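Local atomic coordinates of catechol 1,2 dioxygenase (Acinetobacter radioresistens, PDB entry 2XSU), a protein that probably catalyses the ring cleavage of catechol by dioxygen to give cis,cis-muconate, using a bound ferric ion. Residues 234-239 and 294-299; 240-245 and 262-267. The protein carries 1 engineered substitution. All blocks are in the same frame, centred on the assembly; numbering follows the deposited sequence.

Contact 1 (234-239 and 294-299); sequences GYRKLT and VKEAEA
Glu-296 lays its side chain over the backbone of Gly-234 and Tyr-235. Its CG presses on Tyr-235 C at 3.3 Å. Having CG anti to its own carbonyl carbon (chi1 -82°) and the chain extended beyond carries the carboxylate alongside both residues, in the loop that leads into strand 238-244. Two nearly straight backbone bonds join the segments. Glu-296 N donates to Gly-234 O (2.9 Å), and Arg-236 N to Val-294 O (2.9 Å). They flank Tyr-235 and Lys-295, whose CA atoms are 4.4 Å apart, in a single beta bridge. The Tyr-235 ring has Val-294 O at its edge, 3.5 Å from CD1. Arg-236 runs beside Val-294 in the same direction, with CD 3.9 Å from Val-294 CG1. Its guanidinium reaches past the contact to Asp-94, in a salt bridge, and to Pro-301 O. Waters bridge the two segments. One joins Gly-234 N to Glu-296 OE1, and another joins Arg-236 O to Val-294 N. A third accepts from Lys-237 N and can donate to Glu-296 OE2. Glu-296 OE2 stands 3.2 Å from Tyr-235 O, but both are acceptors. The carboxylate is linked across through water, while backbone bonds hold the segments directly.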
loop_
_atom_site.group_PDB
_atom_site.type_symbol
_atom_site.label_atom_id
_atom_site.label_comp_id
_atom_site.label_asym_id
_atom_site.label_seq_id
_atom_site.Cartn_x
_atom_site.Cartn_y
_atom_site.Cartn_z
ATOM N N GLY A 234 19.590 -22.730 22.086
ATOM C CA GLY A 234 20.203 -23.800 21.309
ATOM C C GLY A 234 19.364 -24.421 20.207
ATOM O O GLY A 234 19.838 -25.311 19.485
ATOM N N TYR A 235 18.109 -23.987 20.104
ATOM C CA TYR A 235 17.169 -24.515 19.094
ATOM C C TYR A 235 16.627 -23.444 18.149
ATOM O O TYR A 235 16.559 -22.252 18.494
ATOM C CB TYR A 235 16.012 -25.271 19.779
ATOM C CG TYR A 235 16.495 -26.490 20.529
ATOM C CD1 TYR A 235 16.563 -27.741 19.903
ATOM C CD2 TYR A 235 16.918 -26.385 21.866
ATOM C CE1 TYR A 235 17.036 -28.864 20.591
ATOM C CE2 TYR A 235 17.392 -27.499 22.551
ATOM C CZ TYR A 235 17.446 -28.729 21.911
ATOM O OH TYR A 235 17.916 -29.844 22.579
ATOM N N ARG A 236 16.248 -23.891 16.946
ATOM C CA ARG A 236 15.659 -23.013 15.943
ATOM C C ARG A 236 14.238 -22.617 16.370
ATOM O O ARG A 236 13.433 -23.496 16.665
ATOM C CB ARG A 236 15.597 -23.733 14.597
ATOM C CG ARG A 236 16.935 -24.301 14.108
ATOM C CD ARG A 236 16.781 -24.841 12.685
ATOM N NE ARG A 236 16.795 -23.789 11.661
ATOM C CZ ARG A 236 16.036 -23.806 10.558
ATOM N NH1 ARG A 236 15.139 -24.768 10.377
ATOM N NH2 ARG A 236 16.142 -22.840 9.659
ATOM N N LYS A 237 13.941 -21.322 16.362
ATOM C CA LYS A 237 12.578 -20.836 16.689
ATOM C C LYS A 237 11.575 -21.342 15.653
ATOM O O LYS A 237 11.863 -21.379 14.439
ATOM C CB LYS A 237 12.530 -19.318 16.737
ATOM C CG LYS A 237 11.195 -18.775 17.255
ATOM C CD LYS A 237 11.290 -17.287 17.526
ATOM C CE LYS A 237 10.016 -16.754 18.210
ATOM N NZ LYS A 237 10.253 -15.383 18.778
ATOM N N LEU A 238 10.401 -21.712 16.151
ATOM C CA LEU A 238 9.357 -22.289 15.321
ATOM C C LEU A 238 8.116 -21.426 15.339
ATOM O O LEU A 238 7.642 -21.046 16.404
ATOM C CB LEU A 238 9.002 -23.692 15.803
ATOM C CG LEU A 238 7.794 -24.401 15.149
ATOM C CD1 LEU A 238 8.055 -24.673 13.664
ATOM C CD2 LEU A 238 7.452 -25.695 15.856
ATOM N N THR A 239 7.597 -21.136 14.140
ATOM C CA THR A 239 6.288 -20.494 13.982
ATOM C C THR A 239 5.363 -21.550 13.403
ATOM O O THR A 239 5.618 -22.085 12.324
ATOM C CB THR A 239 6.348 -19.284 13.024
ATOM O OG1 THR A 239 7.257 -18.298 13.546
ATOM C CG2 THR A 239 4.921 -18.651 12.836
ATOM N N VAL A 294 14.385 -28.384 16.170
ATOM C CA VAL A 294 15.651 -28.738 15.509
ATOM C C VAL A 294 16.783 -27.954 16.184
ATOM O O VAL A 294 16.634 -26.774 16.490
ATOM C CB VAL A 294 15.575 -28.427 13.989
ATOM C CG1 VAL A 294 16.908 -28.715 13.279
ATOM C CG2 VAL A 294 14.432 -29.226 13.326
ATOM N N LYS A 295 17.923 -28.609 16.427
ATOM C CA LYS A 295 19.056 -27.897 17.030
ATOM C C LYS A 295 19.622 -26.831 16.087
ATOM O O LYS A 295 19.682 -27.020 14.852
ATOM C CB LYS A 295 20.169 -28.863 17.506
ATOM C CG LYS A 295 20.786 -29.738 16.418
ATOM C CD LYS A 295 22.262 -30.102 16.728
ATOM C CE LYS A 295 22.902 -31.010 15.642
ATOM N NZ LYS A 295 22.543 -30.676 14.218
ATOM N N GLU A 296 20.009 -25.698 16.661
ATOM C CA GLU A 296 20.627 -24.622 15.893
ATOM C C GLU A 296 22.013 -25.084 15.477
ATOM O O GLU A 296 22.822 -25.452 16.325
ATOM C CB GLU A 296 20.775 -23.357 16.730
ATOM C CG GLU A 296 19.527 -22.499 16.837
ATOM C CD GLU A 296 19.703 -21.310 17.792
ATOM O OE1 GLU A 296 20.612 -21.362 18.663
ATOM O OE2 GLU A 296 18.924 -20.329 17.674
ATOM N N ALA A 297 22.270 -25.088 14.178
ATOM C CA ALA A 297 23.600 -25.422 13.654
ATOM C C ALA A 297 24.177 -24.173 13.009
ATOM O O ALA A 297 23.424 -23.286 12.578
ATOM C CB ALA A 297 23.511 -26.556 12.628
ATOM N N GLU A 298 25.511 -24.115 12.916
ATOM C CA GLU A 298 26.190 -23.016 12.236
ATOM C C GLU A 298 25.725 -22.868 10.777
ATOM O O GLU A 298 25.542 -21.755 10.287
ATOM C CB GLU A 298 27.720 -23.201 12.316
ATOM C CG GLU A 298 28.545 -21.943 12.012
ATOM C CD GLU A 298 28.495 -20.894 13.134
ATOM O OE1 GLU A 298 27.382 -20.530 13.593
ATOM O OE2 GLU A 298 29.577 -20.426 13.556
ATOM N N ALA A 299 25.515 -23.996 10.103
ATOM C CA ALA A 299 25.035 -24.027 8.718
ATOM C C ALA A 299 23.557 -23.604 8.518
ATOM O O ALA A 299 23.138 -23.296 7.388
ATOM C CB ALA A 299 25.258 -25.431 8.133
HETATM O O HOH W 1 20.289 -19.957 21.434
HETATM O O HOH W 2 12.918 -26.003 15.367
HETATM O O HOH W 3 16.234 -19.578 16.383
#

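Contact 2 (240-245 and 262-267)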
loop_
_atom_site.group_PDB
_atom_site.type_symbol
_atom_site.label_atom_id
_atom_site.label_comp_id
_atom_site.label_asym_id
_atom_site.label_seq_id
_atom_site.Cartn_x
_atom_site.Cartn_y
_atom_site.Cartn_z
ATOM N N THR A 240 4.301 -21.899 14.132
ATOM C CA THR A 240 3.408 -22.968 13.647
ATOM C C THR A 240 1.972 -22.791 14.153
ATOM O O THR A 240 1.637 -21.743 14.701
ATOM C CB THR A 240 3.994 -24.377 13.976
ATOM O OG1 THR A 240 3.311 -25.387 13.206
ATOM C CG2 THR A 240 3.899 -24.656 15.457
ATOM N N GLN A 241 1.114 -23.771 13.853
ATOM C CA GLN A 241 -0.240 -23.835 14.412
ATOM C C GLN A 241 -0.698 -25.286 14.440
ATOM O O GLN A 241 -0.053 -26.147 13.859
ATOM C CB GLN A 241 -1.228 -23.037 13.582
ATOM C CG GLN A 241 -1.611 -23.650 12.275
ATOM C CD GLN A 241 -2.533 -22.758 11.464
ATOM O OE1 GLN A 241 -2.738 -21.573 11.794
ATOM N NE2 GLN A 241 -3.084 -23.321 10.393
ATOM N N PHE A 242 -1.820 -25.535 15.108
ATOM C CA PHE A 242 -2.592 -26.717 14.732
ATOM C C PHE A 242 -3.967 -26.302 14.260
ATOM O O PHE A 242 -4.492 -25.244 14.671
ATOM C CB PHE A 242 -2.669 -27.821 15.831
ATOM C CG PHE A 242 -3.419 -27.442 17.079
ATOM C CD1 PHE A 242 -4.817 -27.401 17.108
ATOM C CD2 PHE A 242 -2.735 -27.171 18.274
ATOM C CE1 PHE A 242 -5.528 -27.035 18.270
ATOM C CE2 PHE A 242 -3.433 -26.827 19.452
ATOM C CZ PHE A 242 -4.826 -26.746 19.456
ATOM N N ASN A 243 -4.516 -27.105 13.339
ATOM C CA ASN A 243 -5.908 -27.006 12.927
ATOM C C ASN A 243 -6.635 -28.181 13.531
ATOM O O ASN A 243 -5.999 -29.101 14.080
ATOM C CB ASN A 243 -6.023 -27.112 11.417
ATOM C CG ASN A 243 -5.542 -25.894 10.727
ATOM O OD1 ASN A 243 -6.202 -24.845 10.764
ATOM N ND2 ASN A 243 -4.369 -25.990 10.117
ATOM N N ILE A 244 -7.965 -28.097 13.516
ATOM C CA ILE A 244 -8.783 -29.114 14.184
ATOM C C ILE A 244 -9.571 -29.876 13.148
ATOM O O ILE A 244 -10.290 -29.276 12.322
ATOM C CB ILE A 244 -9.707 -28.452 15.231
ATOM C CG1 ILE A 244 -8.854 -27.746 16.297
ATOM C CG2 ILE A 244 -10.634 -29.511 15.879
ATOM C CD1 ILE A 244 -9.623 -26.961 17.310
ATOM N N GLU A 245 -9.420 -31.205 13.173
ATOM C CA GLU A 245 -10.109 -32.098 12.250
ATOM C C GLU A 245 -11.613 -31.891 12.402
ATOM O O GLU A 245 -12.110 -31.678 13.513
ATOM C CB GLU A 245 -9.732 -33.556 12.572
ATOM C CG GLU A 245 -10.169 -34.562 11.537
ATOM C CD GLU A 245 -9.593 -34.304 10.150
ATOM O OE1 GLU A 245 -8.374 -34.449 9.959
ATOM O OE2 GLU A 245 -10.394 -33.986 9.240
ATOM N N LEU A 262 0.065 -30.940 10.985
ATOM C CA LEU A 262 -0.467 -29.864 11.826
ATOM C C LEU A 262 -1.974 -29.955 11.982
ATOM O O LEU A 262 -2.624 -28.954 12.310
ATOM C CB LEU A 262 -0.099 -28.483 11.264
ATOM C CG LEU A 262 1.403 -28.207 11.107
ATOM C CD1 LEU A 262 1.584 -26.761 10.612
ATOM C CD2 LEU A 262 2.145 -28.427 12.436
ATOM N N VAL A 263 -2.549 -31.133 11.726
ATOM C CA VAL A 263 -3.989 -31.326 11.987
ATOM C C VAL A 263 -4.147 -32.186 13.242
ATOM O O VAL A 263 -3.597 -33.294 13.331
ATOM C CB VAL A 263 -4.703 -31.982 10.789
ATOM C CG1 VAL A 263 -6.204 -32.095 11.064
ATOM C CG2 VAL A 263 -4.442 -31.132 9.489
ATOM N N ALA A 264 -4.873 -31.655 14.211
ATOM C CA ALA A 264 -5.136 -32.332 15.465
ATOM C C ALA A 264 -6.604 -32.735 15.579
ATOM O O ALA A 264 -7.502 -32.061 15.070
ATOM C CB ALA A 264 -4.754 -31.413 16.642
ATOM N N THR A 265 -6.839 -33.855 16.255
ATOM C CA THR A 265 -8.191 -34.327 16.548
ATOM C C THR A 265 -8.562 -33.956 17.983
ATOM O O THR A 265 -7.806 -34.250 18.932
ATOM C CB THR A 265 -8.264 -35.856 16.339
ATOM O OG1 THR A 265 -7.989 -36.151 14.960
ATOM C CG2 THR A 265 -9.644 -36.384 16.679
ATOM N N ALA A 266 -9.699 -33.299 18.140
ATOM C CA ALA A 266 -10.205 -32.925 19.479
ATOM C C ALA A 266 -10.955 -34.131 20.014
ATOM O O ALA A 266 -11.986 -34.528 19.446
ATOM C CB ALA A 266 -11.121 -31.735 19.367
ATOM N N THR A 267 -10.447 -34.725 21.084
ATOM C CA THR A 267 -11.128 -35.843 21.703
ATOM C C THR A 267 -12.123 -35.347 22.757
ATOM O O THR A 267 -11.976 -34.247 23.308
ATOM C CB THR A 267 -10.130 -36.828 22.276
ATOM O OG1 THR A 267 -9.496 -36.253 23.416
ATOM C CG2 THR A 267 -9.065 -37.174 21.239
#
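Leu-262 O is approached by two groups of strand 238-244. Asn-243 N donates to it in a hydrogen bond of 2.8 Å, and Phe-242 CA makes a CH...O contact at 3.3 Å. This is a parallel pairing of strands 238-244 and 263-269 in the mixed sheet of the intradiol dioxygenase catalytic domain. Two further bonds continue it: Ala-264 N to Asn-243 O, and Glu-245 N to Ala-264 O. All three are close to straight. Asn-243 is in register with Val-263 on one face, and Ile-244 with Ala-264 on the other. On the Ile-244 face, Phe-242 brings CD1 to 4.0 Å from Ala-264 CB, and Ile-287 of strand 284-293 packs against both residues. Before the bridges begin, Leu-262 turns its side chain to Thr-240 and Gln-241. Its CD2 lies 3.3 Å from Thr-240 OG1, which is hydrogen-bonded to Pro-104 O. Leu-262 CB sits 3.5 Å from Gln-241 O, a buried carbonyl oxygen with no polar partner in the model. The side chain of Gln-241 lies close to those of His-225 and His-227, two ligands of the ferric ion, so strand 238-244 runs beside the metal site. At the far end Glu-245 crosses Val-263: its chain bends at chi2 (59°), and OE1 comes to 3.4 Å from Val-263 CG1.

Overall arrangement
From the N terminus, the chain passes the helical part, enters the mixed sheet and runs through strand 221-231. A short connection then leads into 234-239, the first side of contact 1. Strand 238-244 carries straight on into 240-245, the first side of contact 2. Contact 2 closes the shorter loop when the chain returns at 262-267. Helix 272-277 and strand 284-293 follow, and 294-299 beyond them closes the longer loop of contact 1. Contact 2 is nested inside contact 1. Their centres are 24 Å apart. Contact 2 joins neighbouring strands inside the sheet, whereas contact 1 pins the segment leaving strand 284-293 to the loop that leads into strand 238-244 at the surface.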